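Local coordinates for protein putative xylanase (PDB 2P1G) that is of unknown function but may hydrolyse glycosidic bonds as a putative xylanase, and belongs to an N-acetylmuramoyl-L-alanine amidase-like family, at residues 14-19 with 44-49; 24-29 with 33-38; 49-54 with 73-78; 84-89 with 138-143; 192-197 with 203-208. All coordinates share one frame; numbering follows the deposited sequence.

Interaction 1. Residues 14-19 with 44-49; sequences LGFVDT and TTFVEY
F16 carries the whole contact for residues 14-19, meeting F46 and Y49 on helix 43-54. The segment starts at L14, whose carbonyl O takes the V17 N-H at 3.1 Å and closes a type I turn; the L14 side chain turns away, toward I196 and L205 of the sheet. At the next corner F16 CB is directed toward the helix, and the ring meets F46 and Y49. F16 CB lies 3.5 Å from F46 CE1, and F46 CD1 sits over one face of the F16 ring. The pair is an offset edge-to-face stack, the edge of F46 toward the face of F16, with centroids 5.4 Å apart and planes at 68°. F46 reaches this place because its CG is anti to the backbone N (chi1 165°), which carries the ring off the helix toward the loop; it also touches I194, L205 and A207. At the far end of the F16 ring, Y49 CB comes across F16 CZ at 3.7 Å. V17 turns away and lies on L205. A type II turn then runs from F16 to T19. F16 O is gripped twice, by T19 N and by T19 OG1, each 2.9 Å away and both from the same face of the carbonyl plane. A helix lying on an antiparallel sheet, with the loop after helix 10-14 against its F46 side, is consistent with the papain-like fold of clan CA.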
# COMPACT_ATOMS: atom_id res chain seq x y z
N LEU A 14 -10.76 -4.26 10.24
CA LEU A 14 -11.90 -3.59 10.85
C LEU A 14 -11.64 -3.22 12.30
O LEU A 14 -12.23 -2.27 12.81
CB LEU A 14 -13.19 -4.40 10.68
CG LEU A 14 -13.83 -4.34 9.29
CD1 LEU A 14 -14.90 -5.42 9.17
CD2 LEU A 14 -14.41 -2.94 8.99
N GLY A 15 -10.74 -3.95 12.95
CA GLY A 15 -10.34 -3.64 14.32
C GLY A 15 -9.64 -2.30 14.46
O GLY A 15 -9.48 -1.78 15.58
N PHE A 16 -9.24 -1.72 13.33
CA PHE A 16 -8.55 -0.44 13.34
C PHE A 16 -9.48 0.74 13.13
O PHE A 16 -9.03 1.89 13.12
CB PHE A 16 -7.50 -0.40 12.23
CG PHE A 16 -6.25 -1.14 12.56
CD1 PHE A 16 -5.17 -0.47 13.13
CD2 PHE A 16 -6.14 -2.50 12.29
CE1 PHE A 16 -4.00 -1.15 13.45
CE2 PHE A 16 -4.94 -3.19 12.60
CZ PHE A 16 -3.89 -2.51 13.16
N VAL A 17 -10.77 0.48 12.93
CA VAL A 17 -11.68 1.59 12.62
C VAL A 17 -11.60 2.66 13.72
O VAL A 17 -11.66 2.34 14.91
CB VAL A 17 -13.13 1.09 12.32
CG1 VAL A 17 -14.16 2.24 12.31
CG2 VAL A 17 -13.16 0.37 10.97
N ASP A 18 -11.43 3.91 13.30
CA ASP A 18 -11.34 5.08 14.18
C ASP A 18 -9.94 5.34 14.74
O ASP A 18 -9.74 6.34 15.42
CB ASP A 18 -12.37 5.03 15.32
CG ASP A 18 -13.78 5.18 14.83
OD1 ASP A 18 -14.01 5.91 13.84
OD2 ASP A 18 -14.67 4.57 15.46
N THR A 19 -8.99 4.46 14.45
CA THR A 19 -7.58 4.72 14.80
C THR A 19 -7.12 5.97 14.07
O THR A 19 -7.35 6.10 12.87
CB THR A 19 -6.66 3.53 14.41
OG1 THR A 19 -7.06 2.36 15.13
CG2 THR A 19 -5.18 3.83 14.71
N THR A 44 -0.45 3.19 4.30
CA THR A 44 0.37 2.02 4.09
C THR A 44 0.57 1.22 5.37
O THR A 44 0.40 0.01 5.36
CB THR A 44 1.71 2.41 3.47
OG1 THR A 44 1.46 2.83 2.12
CG2 THR A 44 2.67 1.22 3.47
N THR A 45 0.89 1.87 6.48
CA THR A 45 1.17 1.08 7.69
C THR A 45 -0.12 0.39 8.15
O THR A 45 -0.06 -0.73 8.66
CB THR A 45 1.82 1.87 8.85
OG1 THR A 45 0.90 2.83 9.37
CG2 THR A 45 3.07 2.57 8.38
N PHE A 46 -1.27 1.01 7.91
CA PHE A 46 -2.53 0.37 8.23
C PHE A 46 -2.62 -0.99 7.54
O PHE A 46 -2.82 -2.02 8.19
CB PHE A 46 -3.74 1.25 7.85
CG PHE A 46 -5.05 0.49 7.83
CD1 PHE A 46 -5.42 -0.32 8.92
CD2 PHE A 46 -5.90 0.56 6.73
CE1 PHE A 46 -6.61 -1.03 8.92
CE2 PHE A 46 -7.13 -0.16 6.72
CZ PHE A 46 -7.48 -0.95 7.83
N VAL A 47 -2.45 -1.01 6.23
CA VAL A 47 -2.54 -2.25 5.47
C VAL A 47 -1.47 -3.25 5.89
O VAL A 47 -1.76 -4.45 6.01
CB VAL A 47 -2.54 -1.96 3.96
CG1 VAL A 47 -2.40 -3.23 3.15
CG2 VAL A 47 -3.80 -1.19 3.59
N GLU A 48 -0.26 -2.77 6.18
CA GLU A 48 0.82 -3.67 6.59
C GLU A 48 0.47 -4.36 7.89
O GLU A 48 0.69 -5.57 8.01
CB GLU A 48 2.15 -2.94 6.78
CG GLU A 48 2.76 -2.37 5.49
CD GLU A 48 4.07 -1.64 5.77
OE1 GLU A 48 4.18 -0.93 6.82
OE2 GLU A 48 4.96 -1.74 4.93
N TYR A 49 -0.06 -3.60 8.87
CA TYR A 49 -0.42 -4.22 10.16
C TYR A 49 -1.52 -5.24 9.96
O TYR A 49 -1.43 -6.35 10.47
CB TYR A 49 -0.83 -3.20 11.24
CG TYR A 49 0.26 -2.20 11.58
CD1 TYR A 49 1.58 -2.62 11.81
CD2 TYR A 49 -0.04 -0.85 11.72
CE1 TYR A 49 2.58 -1.71 12.10
CE2 TYR A 49 0.97 0.10 12.01
CZ TYR A 49 2.27 -0.36 12.21
OH TYR A 49 3.28 0.53 12.51

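Interaction 2. Residues 24-29 with 33-38; sequences GTLEVD and DLIINC
The N37 carboxamide and the D29 carboxylate are the flat groups that face the opposite segment. T25 CG2 stands above the N37 amide plane near its nitrogen, 3.9 Å from N37 ND2. N37 ND2 also donates to a water at 2.9 Å, and that water donates in turn to T25 O at 2.7 Å. Beyond the segments ND2 also meets E40 OE1, and OD1 accepts from D39 N, which fixes which end of the amide is which. D29 puts one carboxylate oxygen against carbon, D29 OD2 lying 3.6 Å from I35 CD1.

I35 fills the middle of the contact. I35 CD1 reaches V28 CG2 at 3.8 Å, and I35 CB lies 4.0 Å from L26 CD2, the L26 and I35 side chains lying alongside and running opposite ways. T25 holds OG1 between its backbone N and carbonyl carbon (chi1 58°), and there T25 OG1 meets a second water at 2.7 Å; this water donates to N37 O at 3.1 Å. A type I turn from G24 to E27 folds the first segment, and both segments belong to the long connection between helices 10-14 and 43-54. R76 of helix 65-76 hydrogen-bonds I35 O through NH1 and touches L26.

No direct hydrogen bond crosses between the segments. Two single-water bridges join T25 to N37 beside a small apolar patch around I35, so the polar part of this surface contact is solvent-mediated and its apolar part rests on one isoleucine.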
# COMPACT_ATOMS: atom_id res chain seq x y z
N GLY A 24 4.32 9.82 8.93
CA GLY A 24 5.66 9.84 9.49
C GLY A 24 5.92 9.04 10.75
O GLY A 24 6.96 9.22 11.39
N THR A 25 5.02 8.12 11.10
CA THR A 25 5.21 7.29 12.29
C THR A 25 6.46 6.44 12.21
O THR A 25 6.99 6.01 13.24
CB THR A 25 4.01 6.35 12.59
OG1 THR A 25 3.76 5.49 11.47
CG2 THR A 25 2.72 7.16 12.91
N LEU A 26 6.92 6.14 10.99
CA LEU A 26 8.10 5.28 10.84
C LEU A 26 9.42 6.06 10.77
O LEU A 26 10.50 5.45 10.63
CB LEU A 26 7.95 4.34 9.63
CG LEU A 26 6.67 3.50 9.56
CD1 LEU A 26 6.72 2.50 8.40
CD2 LEU A 26 6.43 2.77 10.90
N GLU A 27 9.35 7.38 10.87
CA GLU A 27 10.54 8.23 10.71
C GLU A 27 11.07 8.81 12.03
O GLU A 27 11.96 9.67 12.01
CB GLU A 27 10.26 9.39 9.73
CG GLU A 27 9.41 9.06 8.51
CD GLU A 27 9.89 7.86 7.71
OE1 GLU A 27 11.09 7.50 7.79
OE2 GLU A 27 9.04 7.27 7.01
N VAL A 28 10.53 8.35 13.15
CA VAL A 28 10.77 9.00 14.44
C VAL A 28 12.15 8.73 15.06
O VAL A 28 12.61 9.50 15.93
CB VAL A 28 9.63 8.70 15.46
CG1 VAL A 28 8.31 9.26 14.95
CG2 VAL A 28 9.54 7.19 15.79
N ASP A 29 12.82 7.68 14.60
CA ASP A 29 14.10 7.31 15.19
C ASP A 29 15.26 7.60 14.27
O ASP A 29 15.08 7.74 13.06
CB ASP A 29 14.08 5.85 15.66
CG ASP A 29 13.08 5.61 16.77
OD1 ASP A 29 12.97 6.47 17.67
OD2 ASP A 29 12.39 4.56 16.74
N ASP A 33 14.99 0.77 12.19
CA ASP A 33 14.69 -0.53 12.78
C ASP A 33 13.18 -0.72 12.72
O ASP A 33 12.44 0.21 12.36
CB ASP A 33 15.18 -0.60 14.23
CG ASP A 33 15.51 -2.02 14.68
OD1 ASP A 33 15.09 -3.01 14.04
OD2 ASP A 33 16.23 -2.14 15.70
N LEU A 34 12.71 -1.89 13.10
CA LEU A 34 11.29 -2.17 13.03
C LEU A 34 10.51 -1.35 14.06
O LEU A 34 10.77 -1.44 15.27
CB LEU A 34 11.03 -3.67 13.21
CG LEU A 34 9.59 -4.16 12.96
CD1 LEU A 34 9.19 -3.98 11.47
CD2 LEU A 34 9.48 -5.59 13.37
N ILE A 35 9.56 -0.55 13.58
CA ILE A 35 8.65 0.19 14.45
C ILE A 35 7.23 -0.36 14.35
O ILE A 35 6.68 -0.44 13.25
CB ILE A 35 8.63 1.70 14.10
CG1 ILE A 35 9.99 2.33 14.44
CG2 ILE A 35 7.47 2.43 14.84
CD1 ILE A 35 10.05 3.82 14.12
N ILE A 36 6.65 -0.74 15.49
CA ILE A 36 5.26 -1.18 15.53
C ILE A 36 4.46 -0.10 16.24
O ILE A 36 4.58 0.08 17.46
CB ILE A 36 5.09 -2.54 16.25
CG1 ILE A 36 5.96 -3.60 15.55
CG2 ILE A 36 3.62 -2.95 16.30
CD1 ILE A 36 6.04 -4.94 16.31
N ASN A 37 3.66 0.63 15.47
CA ASN A 37 2.82 1.68 16.05
C ASN A 37 1.41 1.52 15.51
O ASN A 37 1.08 2.11 14.49
CB ASN A 37 3.39 3.08 15.73
CG ASN A 37 2.62 4.19 16.42
OD1 ASN A 37 1.56 3.95 17.02
ND2 ASN A 37 3.15 5.41 16.36
N CYS A 38 0.62 0.71 16.19
CA CYS A 38 -0.75 0.41 15.76
C CYS A 38 -1.76 1.44 16.25
O CYS A 38 -2.95 1.36 15.92
CB CYS A 38 -1.14 -1.00 16.21
SG CYS A 38 -0.20 -2.33 15.41
O HOH W 1 2.20 3.37 11.87
O HOH W 2 5.84 6.21 15.68

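Interaction 3. Residues 49-54 with 73-78; sequences YALAMA and QRIRYR
Helices 43-54 and 65-76 of the domain pack against each other through Y49, L51 and A52 on one and I75 and R76 on the other. The apolar half centres on I75. I75 CD1 lies 3.7 Å from L51 CG and also touches L51 CD2 and A52 CB, and W95 of helix 92-101 touches both L51 and I75. The polar half belongs to R76. Its chain is bent at the third torsion (chi3 -69°), which swings the guanidinium toward the tyrosine. R76 NH2 makes a weak, long but nearly straight hydrogen bond to Y49 OH, 3.3 Å with 168° at the hydrogen. Y49 OH stands at the guanidinium edge, near its plane, and the ring and guanidinium planes are 72° apart. Stronger partners fix both groups: N37 N donates to Y49 OH, while R76 NE is salt-bridged to E48 OE1 and R76 NH1 is bonded to I35 O. R76 NH2 also lies near E48 OE1, and the charge of this buried arginine is probably balanced chiefly by E48. The arrangement is a buried helix-helix interface, apolar at I75 and polar at R76, between two helices of a domain of the amidase-like family.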
# COMPACT_ATOMS: atom_id res chain seq x y z
N TYR A 49 -0.06 -3.60 8.87
CA TYR A 49 -0.42 -4.22 10.16
C TYR A 49 -1.52 -5.24 9.96
O TYR A 49 -1.43 -6.35 10.47
CB TYR A 49 -0.83 -3.20 11.24
CG TYR A 49 0.26 -2.20 11.58
CD1 TYR A 49 1.58 -2.62 11.81
CD2 TYR A 49 -0.04 -0.85 11.72
CE1 TYR A 49 2.58 -1.71 12.10
CE2 TYR A 49 0.97 0.10 12.01
CZ TYR A 49 2.27 -0.36 12.21
OH TYR A 49 3.28 0.53 12.51
N ALA A 50 -2.57 -4.85 9.23
CA ALA A 50 -3.69 -5.74 8.93
C ALA A 50 -3.21 -7.05 8.28
O ALA A 50 -3.58 -8.16 8.72
CB ALA A 50 -4.69 -5.03 8.01
N LEU A 51 -2.36 -6.92 7.27
CA LEU A 51 -1.79 -8.07 6.57
C LEU A 51 -0.94 -8.92 7.50
O LEU A 51 -1.07 -10.16 7.50
CB LEU A 51 -0.96 -7.63 5.36
CG LEU A 51 -0.36 -8.72 4.46
CD1 LEU A 51 -1.40 -9.76 4.05
CD2 LEU A 51 0.27 -8.08 3.22
N ALA A 52 -0.07 -8.27 8.27
CA ALA A 52 0.83 -9.02 9.14
C ALA A 52 0.07 -9.82 10.18
O ALA A 52 0.49 -10.93 10.54
CB ALA A 52 1.86 -8.08 9.80
N MET A 53 -1.04 -9.26 10.68
CA MET A 53 -1.95 -9.97 11.59
C MET A 53 -2.65 -11.14 10.89
O MET A 53 -2.66 -12.27 11.41
CB MET A 53 -3.00 -8.99 12.16
CG MET A 53 -2.41 -7.89 13.04
SD MET A 53 -3.69 -6.78 13.72
CE MET A 53 -2.62 -5.49 14.32
N ALA A 54 -3.21 -10.87 9.71
CA ALA A 54 -3.99 -11.85 8.99
C ALA A 54 -3.19 -13.10 8.60
O ALA A 54 -3.76 -14.18 8.46
CB ALA A 54 -4.62 -11.22 7.78
N GLN A 73 8.02 -7.51 9.36
CA GLN A 73 9.36 -7.25 8.84
C GLN A 73 9.47 -7.72 7.37
O GLN A 73 10.03 -7.02 6.53
CB GLN A 73 10.42 -7.92 9.71
CG GLN A 73 11.82 -7.73 9.18
CD GLN A 73 12.87 -8.08 10.19
OE1 GLN A 73 12.63 -8.02 11.40
NE2 GLN A 73 14.04 -8.44 9.70
N ARG A 74 8.89 -8.89 7.09
CA ARG A 74 8.85 -9.46 5.74
C ARG A 74 8.10 -8.62 4.71
O ARG A 74 8.42 -8.62 3.51
CB ARG A 74 8.25 -10.86 5.80
CG ARG A 74 9.21 -11.91 6.45
CD ARG A 74 8.57 -13.29 6.42
NE ARG A 74 8.30 -13.73 5.04
CZ ARG A 74 7.47 -14.71 4.69
NH1 ARG A 74 6.81 -15.42 5.60
NH2 ARG A 74 7.31 -14.99 3.41
N ILE A 75 7.06 -7.94 5.17
CA ILE A 75 6.25 -7.07 4.28
C ILE A 75 6.81 -5.65 4.10
O ILE A 75 6.69 -5.04 3.00
CB ILE A 75 4.84 -6.98 4.86
CG1 ILE A 75 4.15 -8.36 4.75
CG2 ILE A 75 4.02 -5.91 4.18
CD1 ILE A 75 3.08 -8.54 5.82
N ARG A 76 7.39 -5.13 5.17
CA ARG A 76 7.81 -3.72 5.18
C ARG A 76 9.17 -3.48 4.56
O ARG A 76 9.40 -2.41 4.00
CB ARG A 76 7.81 -3.19 6.63
CG ARG A 76 8.30 -1.75 6.77
CD ARG A 76 7.96 -1.20 8.15
NE ARG A 76 6.52 -0.99 8.36
CZ ARG A 76 6.00 -0.72 9.56
NH1 ARG A 76 6.80 -0.61 10.62
NH2 ARG A 76 4.69 -0.55 9.71
N TYR A 77 10.04 -4.47 4.63
CA TYR A 77 11.42 -4.34 4.16
C TYR A 77 11.68 -5.23 2.98
O TYR A 77 11.14 -6.34 2.92
CB TYR A 77 12.40 -4.68 5.31
CG TYR A 77 12.30 -3.66 6.41
CD1 TYR A 77 13.01 -2.46 6.33
CD2 TYR A 77 11.43 -3.85 7.49
CE1 TYR A 77 12.89 -1.50 7.34
CE2 TYR A 77 11.30 -2.90 8.49
CZ TYR A 77 12.04 -1.73 8.40
OH TYR A 77 11.92 -0.79 9.39
N ARG A 78 12.50 -4.74 2.04
CA ARG A 78 12.92 -5.51 0.84
C ARG A 78 13.52 -6.85 1.27
O ARG A 78 14.56 -6.87 1.94
CB ARG A 78 13.97 -4.72 0.06
CG ARG A 78 14.29 -5.27 -1.32
CD ARG A 78 15.17 -4.29 -2.09
NE ARG A 78 14.39 -3.12 -2.52
CZ ARG A 78 14.37 -1.96 -1.88
NH1 ARG A 78 15.13 -1.80 -0.80
NH2 ARG A 78 13.64 -0.95 -2.33

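Interaction 4. Residues 84-89 with 138-143; sequences GYTSRL and PENVAQ
T86 swings its methyl CG2 to the side opposite its carbonyl carbon (chi1 63°, measured to OG1), and this sets the methyl against N140. Q143 meets the threonine with CG anti to the backbone N (chi1 -173°) and a bend at the next torsion (chi2 58°). T86 CG2 lies 3.7 Å from N140 OD1 and equally 3.7 Å from N140 O, so the methyl rests against two oxygens of one residue. T86 OG1 also lies 3.5 Å from Q143 CG, the two side chains being roughly perpendicular.

The contact joins a short 3-10 segment, 85-87, in the connection between helices 65-76 and 92-101, to the first turns of helix 138-151. Water carries its polar part. One water accepts from T86 N at 2.9 Å and donates to N140 OD1 at 2.9 Å, while another, 2.8 Å from T86 OG1, donates to the same OD1. N140 thus offers one oxygen to two waters, and its ND2 hydrogen-bonds S133 O, an arrangement that sets the orientation of the amide. At the start of the 3-10 segment, G84 O accepts from both S87 N and S87 OG, the hydroxyl lying 2.7 Å away in the carbonyl plane. T86 O is taken by R78 NH1, and S87 pairs with R78 through the backbone.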
# COMPACT_ATOMS: atom_id res chain seq x y z
N GLY A 84 18.85 0.16 6.88
CA GLY A 84 18.79 1.59 6.66
C GLY A 84 17.47 1.99 6.04
O GLY A 84 16.63 1.13 5.70
N TYR A 85 17.28 3.29 5.88
CA TYR A 85 16.03 3.84 5.37
C TYR A 85 15.65 3.28 4.01
O TYR A 85 14.47 3.06 3.74
CB TYR A 85 16.19 5.35 5.27
CG TYR A 85 15.02 6.08 4.65
CD1 TYR A 85 13.85 6.29 5.38
CD2 TYR A 85 15.10 6.59 3.35
CE1 TYR A 85 12.77 7.03 4.83
CE2 TYR A 85 14.04 7.31 2.79
CZ TYR A 85 12.87 7.51 3.53
OH TYR A 85 11.82 8.21 2.99
N THR A 86 16.63 3.08 3.13
CA THR A 86 16.29 2.68 1.76
C THR A 86 15.92 1.20 1.64
O THR A 86 15.49 0.79 0.57
CB THR A 86 17.37 3.03 0.72
OG1 THR A 86 18.57 2.31 1.02
CG2 THR A 86 17.66 4.51 0.74
N SER A 87 16.11 0.42 2.70
CA SER A 87 15.64 -0.98 2.70
C SER A 87 14.14 -1.08 2.92
O SER A 87 13.53 -2.14 2.72
CB SER A 87 16.39 -1.80 3.75
OG SER A 87 16.02 -1.39 5.06
N ARG A 88 13.53 0.00 3.40
CA ARG A 88 12.09 0.01 3.61
C ARG A 88 11.43 0.23 2.26
O ARG A 88 11.93 0.98 1.43
CB ARG A 88 11.71 1.14 4.56
CG ARG A 88 10.60 0.82 5.54
CD ARG A 88 10.75 1.77 6.76
NE ARG A 88 9.97 2.91 6.43
CZ ARG A 88 10.19 4.18 6.74
NH1 ARG A 88 11.24 4.62 7.46
NH2 ARG A 88 9.28 5.00 6.29
N LEU A 89 10.29 -0.42 2.04
CA LEU A 89 9.67 -0.37 0.73
C LEU A 89 8.75 0.84 0.63
O LEU A 89 7.59 0.80 1.07
CB LEU A 89 8.90 -1.67 0.47
CG LEU A 89 9.81 -2.88 0.31
CD1 LEU A 89 9.08 -4.14 0.74
CD2 LEU A 89 10.34 -3.00 -1.13
N PRO A 138 22.96 12.29 0.32
CA PRO A 138 23.14 12.03 -1.12
C PRO A 138 23.26 10.55 -1.43
O PRO A 138 22.85 10.13 -2.51
CB PRO A 138 24.46 12.75 -1.47
CG PRO A 138 25.03 13.25 -0.19
CD PRO A 138 23.99 13.19 0.88
N GLU A 139 23.83 9.77 -0.51
CA GLU A 139 23.95 8.32 -0.72
C GLU A 139 22.58 7.65 -0.75
O GLU A 139 22.33 6.77 -1.59
CB GLU A 139 24.81 7.68 0.37
CG GLU A 139 26.31 7.99 0.24
CD GLU A 139 26.64 9.45 0.53
OE1 GLU A 139 25.97 10.09 1.39
OE2 GLU A 139 27.58 9.96 -0.13
N ASN A 140 21.68 8.06 0.15
CA ASN A 140 20.32 7.50 0.15
C ASN A 140 19.56 7.90 -1.11
O ASN A 140 18.81 7.10 -1.69
CB ASN A 140 19.55 7.91 1.41
CG ASN A 140 19.94 7.09 2.64
OD1 ASN A 140 20.57 6.04 2.53
ND2 ASN A 140 19.54 7.57 3.81
N VAL A 141 19.73 9.14 -1.53
CA VAL A 141 19.09 9.59 -2.77
C VAL A 141 19.58 8.75 -3.97
O VAL A 141 18.78 8.31 -4.81
CB VAL A 141 19.32 11.09 -3.02
CG1 VAL A 141 18.76 11.50 -4.37
CG2 VAL A 141 18.68 11.90 -1.91
N ALA A 142 20.89 8.52 -4.02
CA ALA A 142 21.49 7.75 -5.12
C ALA A 142 20.89 6.35 -5.12
O ALA A 142 20.57 5.81 -6.19
CB ALA A 142 23.00 7.66 -4.96
N GLN A 143 20.76 5.76 -3.94
CA GLN A 143 20.19 4.41 -3.82
C GLN A 143 18.74 4.40 -4.27
O GLN A 143 18.32 3.49 -5.00
CB GLN A 143 20.33 3.86 -2.39
CG GLN A 143 19.90 2.39 -2.23
CD GLN A 143 20.68 1.43 -3.14
OE1 GLN A 143 21.87 1.23 -2.95
NE2 GLN A 143 19.99 0.85 -4.12
O HOH W 3 19.39 3.69 3.75
O HOH W 4 20.95 3.74 0.90

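Interaction 5. Residues 192-197 with 203-208; sequences MGIAIY and HLLHAS
I194 with L205 and I196 with H203 are the two hydrogen-bonded pairs of these antiparallel strands, and together they use eight backbone atoms. I194 N donates to L205 O, and L205 N returns the bond to I194 O; both are 2.7 Å long, with the donor in the carbonyl plane. The second pair is less regular: H203 N reaches I196 O at 2.8 Å, whereas I196 N meets H203 O at 3.1 Å from 43° out of the carbonyl plane. Between them A195 faces L204 as a non-hydrogen-bonded pair, and their backbones bond outward, A195 to G175 and D176, L204 to G217.

Beyond G193 a water replaces the direct bond, donating to M192 O at 2.8 Å and accepting from A207 N at 3.0 Å. H206 is turned back along its own strand, H206 ND1 donating to L204 O at 3.2 Å from well above that carbonyl plane. The H203 ring has its partners elsewhere, ND1 at G217 O and NE2 at Q201 OE1.

At G193 a CB would run into L204, L205 O and H206; without one the strands close up, G193 CA to H206 CA being 4.5 Å. On the face shared by I194, I196, H203 and L205, I196 CG2 meets L205 CB, and F46 of helix 43-54 covers I194 and L205. The arrangement is a twisted beta hairpin, strands at 145°, in the large antiparallel sheet, consistent with a papain-like (clan CA) fold.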
# COMPACT_ATOMS: atom_id res chain seq x y z
N MET A 192 -3.65 3.12 -0.81
CA MET A 192 -4.08 1.72 -0.75
C MET A 192 -5.15 1.61 0.35
O MET A 192 -5.27 2.46 1.24
CB MET A 192 -2.94 0.78 -0.34
CG MET A 192 -1.95 0.18 -1.41
SD MET A 192 -0.92 -1.18 -0.63
CE MET A 192 -0.56 -0.38 0.91
N GLY A 193 -5.91 0.53 0.30
CA GLY A 193 -6.87 0.23 1.38
C GLY A 193 -7.35 -1.19 1.20
O GLY A 193 -6.78 -1.95 0.40
N ILE A 194 -8.41 -1.55 1.94
CA ILE A 194 -8.93 -2.91 1.90
C ILE A 194 -10.37 -2.88 1.37
O ILE A 194 -11.19 -2.05 1.84
CB ILE A 194 -8.88 -3.54 3.32
CG1 ILE A 194 -7.44 -3.58 3.84
CG2 ILE A 194 -9.50 -4.96 3.30
CD1 ILE A 194 -7.35 -3.83 5.34
N ALA A 195 -10.68 -3.78 0.44
CA ALA A 195 -12.03 -3.86 -0.14
C ALA A 195 -13.04 -4.33 0.90
O ALA A 195 -12.77 -5.25 1.68
CB ALA A 195 -12.04 -4.80 -1.33
N ILE A 196 -14.20 -3.69 0.89
CA ILE A 196 -15.29 -4.09 1.77
C ILE A 196 -16.58 -3.74 1.06
O ILE A 196 -16.74 -2.61 0.59
CB ILE A 196 -15.21 -3.48 3.20
CG1 ILE A 196 -16.39 -3.99 4.06
CG2 ILE A 196 -15.19 -1.94 3.19
CD1 ILE A 196 -16.29 -3.58 5.52
N TYR A 197 -17.47 -4.73 0.95
CA TYR A 197 -18.77 -4.52 0.36
C TYR A 197 -19.76 -4.11 1.45
O TYR A 197 -19.86 -4.79 2.48
CB TYR A 197 -19.24 -5.78 -0.37
CG TYR A 197 -18.58 -5.99 -1.71
CD1 TYR A 197 -19.15 -5.47 -2.88
CD2 TYR A 197 -17.37 -6.66 -1.81
CE1 TYR A 197 -18.54 -5.66 -4.14
CE2 TYR A 197 -16.75 -6.85 -3.03
CZ TYR A 197 -17.32 -6.33 -4.18
OH TYR A 197 -16.69 -6.54 -5.38
N HIS A 203 -16.75 -0.66 -1.35
CA HIS A 203 -16.15 0.46 -0.62
C HIS A 203 -14.69 0.15 -0.23
O HIS A 203 -14.20 -0.95 -0.46
CB HIS A 203 -16.97 0.77 0.65
CG HIS A 203 -18.31 1.39 0.37
ND1 HIS A 203 -18.58 2.71 0.63
CD2 HIS A 203 -19.43 0.88 -0.19
CE1 HIS A 203 -19.82 2.99 0.25
NE2 HIS A 203 -20.36 1.89 -0.25
N LEU A 204 -14.04 1.14 0.35
CA LEU A 204 -12.65 1.01 0.78
C LEU A 204 -12.53 1.29 2.26
O LEU A 204 -12.97 2.34 2.75
CB LEU A 204 -11.77 2.01 0.01
CG LEU A 204 -10.27 1.70 0.03
CD1 LEU A 204 -9.94 0.49 -0.85
CD2 LEU A 204 -9.52 2.94 -0.45
N LEU A 205 -11.94 0.33 2.97
CA LEU A 205 -11.53 0.50 4.33
C LEU A 205 -10.09 1.01 4.28
O LEU A 205 -9.22 0.34 3.73
CB LEU A 205 -11.63 -0.85 5.07
CG LEU A 205 -10.98 -0.96 6.46
CD1 LEU A 205 -11.60 0.01 7.50
CD2 LEU A 205 -11.02 -2.41 6.94
N HIS A 206 -9.83 2.21 4.82
CA HIS A 206 -8.54 2.84 4.58
C HIS A 206 -8.22 3.88 5.64
O HIS A 206 -9.13 4.36 6.34
CB HIS A 206 -8.51 3.46 3.17
CG HIS A 206 -9.40 4.67 3.00
ND1 HIS A 206 -10.77 4.63 3.16
CD2 HIS A 206 -9.10 5.94 2.64
CE1 HIS A 206 -11.27 5.83 2.92
NE2 HIS A 206 -10.28 6.64 2.59
N ALA A 207 -6.94 4.20 5.78
CA ALA A 207 -6.54 5.28 6.66
C ALA A 207 -6.61 6.55 5.84
O ALA A 207 -5.88 6.70 4.87
CB ALA A 207 -5.14 5.05 7.21
N SER A 208 -7.51 7.44 6.26
CA SER A 208 -7.84 8.66 5.52
C SER A 208 -7.23 9.90 6.19
O SER A 208 -7.52 10.16 7.36
CB SER A 208 -9.38 8.82 5.50
OG SER A 208 -9.78 10.07 4.94
O HOH W 5 -5.18 2.59 3.99

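How the interactions relate
Interactions 1, 3 and 5 are buried, while 2 lies at the surface and 4 is partly buried. Helix 43-54 serves both interaction 1 and interaction 3, which share Y49, and F46 of the same helix rests on the hairpin of interaction 5. The core contacts rely on aromatic and aliphatic packing, with one weak side-chain bond in 3, or on direct backbone bonds plus one water bridge in 5; the outer two join their segments' polar groups through water alone. R76 ties interaction 3 to interaction 2 through I35 O and to interaction 1 through E48. Interaction 4 meets 2 where Y85 packs on E27, and 3 by backbone bonds; it lies about 29 Å, centre to centre, from interaction 5.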